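Local coordinates for A-type flavoprotein (Giardia intestinalis, PDB 2Q9U) that probably scavenges oxygen as a flavodiiron oxidoreductase, pairing a diiron centre in a beta-lactamase-like domain with an FMN-binding flavodoxin-like domain, at residues Glu64-Ile69 and Tyr98-Asn103. Numbering follows the deposited sequence.
Sequences EWLSRI and YHKFTN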
ATOM      1  N   GLU A  64       6.840 -24.203  15.277  1.00 13.05           N
ATOM      2  CA  GLU A  64       7.316 -23.338  16.369  1.00 12.46           C
ATOM      3  C   GLU A  64       6.605 -23.604  17.702  1.00 12.38           C
ATOM      4  O   GLU A  64       7.252 -23.743  18.760  1.00 11.64           O
ATOM      5  CB  GLU A  64       7.199 -21.871  15.956  1.00 12.96           C
ATOM      6  CG  GLU A  64       7.807 -20.904  16.995  1.00 13.56           C
ATOM      7  CD  GLU A  64       7.686 -19.417  16.620  1.00 13.36           C
ATOM      8  OE1 GLU A  64       7.226 -19.050  15.506  1.00 13.30           O
ATOM      9  OE2 GLU A  64       8.044 -18.601  17.489  1.00 15.65           O
ATOM     10  N   TRP A  65       5.277 -23.666  17.653  1.00 12.64           N
ATOM     11  CA  TRP A  65       4.424 -23.994  18.789  1.00 12.75           C
ATOM     12  C   TRP A  65       4.797 -25.370  19.372  1.00 13.23           C
ATOM     13  O   TRP A  65       4.960 -25.538  20.598  1.00 12.59           O
ATOM     14  CB  TRP A  65       2.979 -23.989  18.293  1.00 12.35           C
ATOM     15  CG  TRP A  65       1.910 -24.446  19.273  1.00 12.88           C
ATOM     16  CD1 TRP A  65       1.596 -23.881  20.488  1.00 10.79           C
ATOM     17  CD2 TRP A  65       0.976 -25.530  19.083  1.00 11.57           C
ATOM     18  NE1 TRP A  65       0.545 -24.563  21.058  1.00 11.91           N
ATOM     19  CE2 TRP A  65       0.148 -25.572  20.225  1.00 11.03           C
ATOM     20  CE3 TRP A  65       0.792 -26.491  18.073  1.00 11.51           C
ATOM     21  CZ2 TRP A  65      -0.872 -26.545  20.396  1.00 12.87           C
ATOM     22  CZ3 TRP A  65      -0.226 -27.450  18.236  1.00 12.16           C
ATOM     23  CH2 TRP A  65      -1.041 -27.463  19.385  1.00 11.91           C
ATOM     24  N   LEU A  66       4.950 -26.358  18.499  1.00 13.05           N
ATOM     25  CA  LEU A  66       5.293 -27.708  18.979  1.00 12.65           C
ATOM     26  C   LEU A  66       6.686 -27.695  19.628  1.00 12.82           C
ATOM     27  O   LEU A  66       6.900 -28.383  20.641  1.00 12.39           O
ATOM     28  CB  LEU A  66       5.231 -28.706  17.814  1.00 12.88           C
ATOM     29  CG  LEU A  66       3.802 -28.966  17.299  1.00 12.95           C
ATOM     30  CD1 LEU A  66       3.803 -29.770  15.979  1.00 15.86           C
ATOM     31  CD2 LEU A  66       2.934 -29.662  18.373  1.00 13.50           C
ATOM     32  N   SER A  67       7.601 -26.904  19.054  1.00 12.31           N
ATOM     33  CA  SER A  67       8.970 -26.778  19.579  1.00 12.73           C
ATOM     34  C   SER A  67       8.978 -26.187  20.986  1.00 11.40           C
ATOM     35  O   SER A  67       9.690 -26.679  21.869  1.00 10.22           O
ATOM     36  CB  SER A  67       9.872 -25.964  18.644  1.00 12.26           C
ATOM     37  OG  SER A  67      10.115 -26.707  17.461  1.00 15.22           O
ATOM     38  N   ARG A  68       8.189 -25.128  21.187  1.00 10.31           N
ATOM     39  CA  ARG A  68       8.029 -24.551  22.520  1.00 10.64           C
ATOM     40  C   ARG A  68       7.423 -25.520  23.531  1.00 10.99           C
ATOM     41  O   ARG A  68       7.907 -25.626  24.659  1.00 10.38           O
ATOM     42  CB  ARG A  68       7.219 -23.254  22.465  1.00 10.21           C
ATOM     43  CG  ARG A  68       7.899 -22.161  21.642  1.00  8.93           C
ATOM     44  CD  ARG A  68       7.141 -20.856  21.873  1.00  9.29           C
ATOM     45  NE  ARG A  68       7.561 -19.809  20.950  1.00 12.37           N
ATOM     46  CZ  ARG A  68       8.672 -19.097  21.090  1.00 13.81           C
ATOM     47  NH1 ARG A  68       9.487 -19.339  22.119  1.00 11.64           N
ATOM     48  NH2 ARG A  68       8.966 -18.148  20.195  1.00 15.77           N
ATOM     49  N   ILE A  69       6.387 -26.248  23.124  1.00 11.77           N
ATOM     50  CA  ILE A  69       5.805 -27.266  24.006  1.00 12.44           C
ATOM     51  C   ILE A  69       6.826 -28.360  24.360  1.00 12.89           C
ATOM     52  O   ILE A  69       6.998 -28.699  25.526  1.00 13.17           O
ATOM     53  CB  ILE A  69       4.530 -27.925  23.397  1.00 12.34           C
ATOM     54  CG1 ILE A  69       3.417 -26.877  23.283  1.00 12.70           C
ATOM     55  CG2 ILE A  69       3.998 -29.036  24.332  1.00 12.70           C
ATOM     56  CD1 ILE A  69       2.220 -27.333  22.407  1.00 12.21           C
ATOM     57  N   TYR A  98      -2.489 -32.731  15.113  1.00 17.21           N
ATOM     58  CA  TYR A  98      -3.088 -33.074  16.396  1.00 17.28           C
ATOM     59  C   TYR A  98      -2.640 -34.460  16.848  1.00 17.91           C
ATOM     60  O   TYR A  98      -2.535 -34.731  18.044  1.00 17.03           O
ATOM     61  CB  TYR A  98      -4.614 -33.024  16.302  1.00 17.28           C
ATOM     62  CG  TYR A  98      -5.226 -34.237  15.640  1.00 18.72           C
ATOM     63  CD1 TYR A  98      -5.399 -34.289  14.263  1.00 18.20           C
ATOM     64  CD2 TYR A  98      -5.628 -35.333  16.392  1.00 20.39           C
ATOM     65  CE1 TYR A  98      -5.958 -35.397  13.654  1.00 20.16           C
ATOM     66  CE2 TYR A  98      -6.188 -36.444  15.793  1.00 20.09           C
ATOM     67  CZ  TYR A  98      -6.350 -36.470  14.424  1.00 20.64           C
ATOM     68  OH  TYR A  98      -6.907 -37.577  13.825  1.00 23.23           O
ATOM     69  N   HIS A  99      -2.377 -35.332  15.881  1.00 18.21           N
ATOM     70  CA  HIS A  99      -1.862 -36.687  16.171  1.00 20.25           C
ATOM     71  C   HIS A  99      -0.540 -36.698  16.922  1.00 19.46           C
ATOM     72  O   HIS A  99      -0.164 -37.723  17.494  1.00 19.18           O
ATOM     73  CB  HIS A  99      -1.650 -37.485  14.887  1.00 20.74           C
ATOM     74  CG  HIS A  99      -2.861 -38.218  14.424  1.00 25.08           C
ATOM     75  ND1 HIS A  99      -3.585 -39.054  15.248  1.00 27.90           N
ATOM     76  CD2 HIS A  99      -3.477 -38.243  13.219  1.00 27.40           C
ATOM     77  CE1 HIS A  99      -4.593 -39.567  14.563  1.00 30.39           C
ATOM     78  NE2 HIS A  99      -4.555 -39.083  13.334  1.00 29.24           N
ATOM     79  N   LYS A 100       0.174 -35.574  16.913  1.00 18.39           N
ATOM     80  CA  LYS A 100       1.479 -35.525  17.562  1.00 17.86           C
ATOM     81  C   LYS A 100       1.370 -35.627  19.069  1.00 17.41           C
ATOM     82  O   LYS A 100       2.334 -36.018  19.741  1.00 16.21           O
ATOM     83  CB  LYS A 100       2.288 -34.299  17.124  1.00 19.07           C
ATOM     84  CG  LYS A 100       2.560 -34.328  15.604  1.00 20.52           C
ATOM     85  CD  LYS A 100       3.467 -33.226  15.160  1.00 26.06           C
ATOM     86  CE  LYS A 100       3.735 -33.292  13.638  1.00 26.86           C
ATOM     87  NZ  LYS A 100       4.641 -32.164  13.228  1.00 29.70           N
ATOM     88  N   PHE A 101       0.200 -35.276  19.602  1.00 15.77           N
ATOM     89  CA  PHE A 101      -0.076 -35.458  21.005  1.00 15.67           C
ATOM     90  C   PHE A 101      -0.637 -36.869  21.194  1.00 16.41           C
ATOM     91  O   PHE A 101      -1.850 -37.062  21.334  1.00 15.46           O
ATOM     92  CB  PHE A 101      -1.050 -34.377  21.496  1.00 15.79           C
ATOM     93  CG  PHE A 101      -0.546 -32.975  21.275  1.00 14.71           C
ATOM     94  CD1 PHE A 101       0.357 -32.393  22.179  1.00 15.50           C
ATOM     95  CD2 PHE A 101      -0.958 -32.245  20.162  1.00 16.45           C
ATOM     96  CE1 PHE A 101       0.825 -31.085  21.975  1.00 15.30           C
ATOM     97  CE2 PHE A 101      -0.498 -30.937  19.942  1.00 19.11           C
ATOM     98  CZ  PHE A 101       0.392 -30.355  20.857  1.00 17.01           C
ATOM     99  N   THR A 102       0.272 -37.851  21.190  1.00 17.16           N
ATOM    100  CA  THR A 102      -0.086 -39.289  21.154  1.00 18.74           C
ATOM    101  C   THR A 102      -1.041 -39.694  22.252  1.00 18.15           C
ATOM    102  O   THR A 102      -1.957 -40.514  22.057  1.00 17.78           O
ATOM    103  CB  THR A 102       1.149 -40.195  21.385  1.00 19.34           C
ATOM    104  OG1 THR A 102       2.333 -39.547  20.920  1.00 22.93           O
ATOM    105  CG2 THR A 102       0.964 -41.496  20.652  1.00 22.49           C
ATOM    106  N   ASN A 103      -0.799 -39.146  23.433  1.00 16.97           N
ATOM    107  CA  ASN A 103      -1.539 -39.555  24.607  1.00 17.47           C
ATOM    108  C   ASN A 103      -2.530 -38.543  25.134  1.00 17.22           C
ATOM    109  O   ASN A 103      -3.112 -38.756  26.204  1.00 17.93           O
ATOM    110  CB  ASN A 103      -0.560 -39.999  25.691  1.00 17.43           C
ATOM    111  CG  ASN A 103       0.069 -41.338  25.370  1.00 19.64           C
ATOM    112  OD1 ASN A 103      -0.638 -42.330  25.128  1.00 19.24           O
ATOM    113  ND2 ASN A 103       1.382 -41.381  25.363  1.00 16.71           N
TER
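In the beta-lactamase-like domain of this flavodiiron protein, helix 62-72 packs against the turn that leads from helix 94-97 into strand 105-108, and Phe101 of that turn reaches across to Trp65, Leu66 and Ile69. Its CZ does most of the touching: it sits 3.5 Å from CH2 of Trp65, 3.6 Å from CD2 of Leu66 and 3.9 Å from CD1 of Ile69. The planes of the two aromatic rings are inclined at 61°, with 5.5 Å between the centroid of the Trp65 six-membered ring and that of the Phe101 ring; Trp65 meets the rim of the phenyl near its plane. CD1 of Ile69 reaches that rim as well while lying over one face of the indole, toward the rim of that face, so this one methyl touches both rings. Trp65 delivers its six-membered ring to the phenyl because chi1 (174°) turns CG away from the backbone N; NE1, on the five-membered ring, hydrogen-bonds to Ser43 OG. Phe101 is the centre of an inverse gamma turn, the bend through which the chain leaves the short 3-10 turn 98-100. Both segments belong to consecutive connections between parallel neighbours of one mixed sheet: the helix joins 52-54 to 80-82, the turn lies between 80-82 and 105-108. Next to the phenyl, Leu66 splits its two methyls: CD2 goes to Phe101, CD1 to the aliphatic part of Lys100, 3.6 Å from its CD. Extended beyond CG, the lysine crosses the leucine at about a right angle and carries NZ onward to a salt bridge with Glu63. On the helix flank bearing Glu64 and Arg68, Arg68 NH2 is 2.9 Å from Glu64 OE2 in a salt bridge, and NH1 of the same arginine forms a salt bridge with Asp279 of the second subunit.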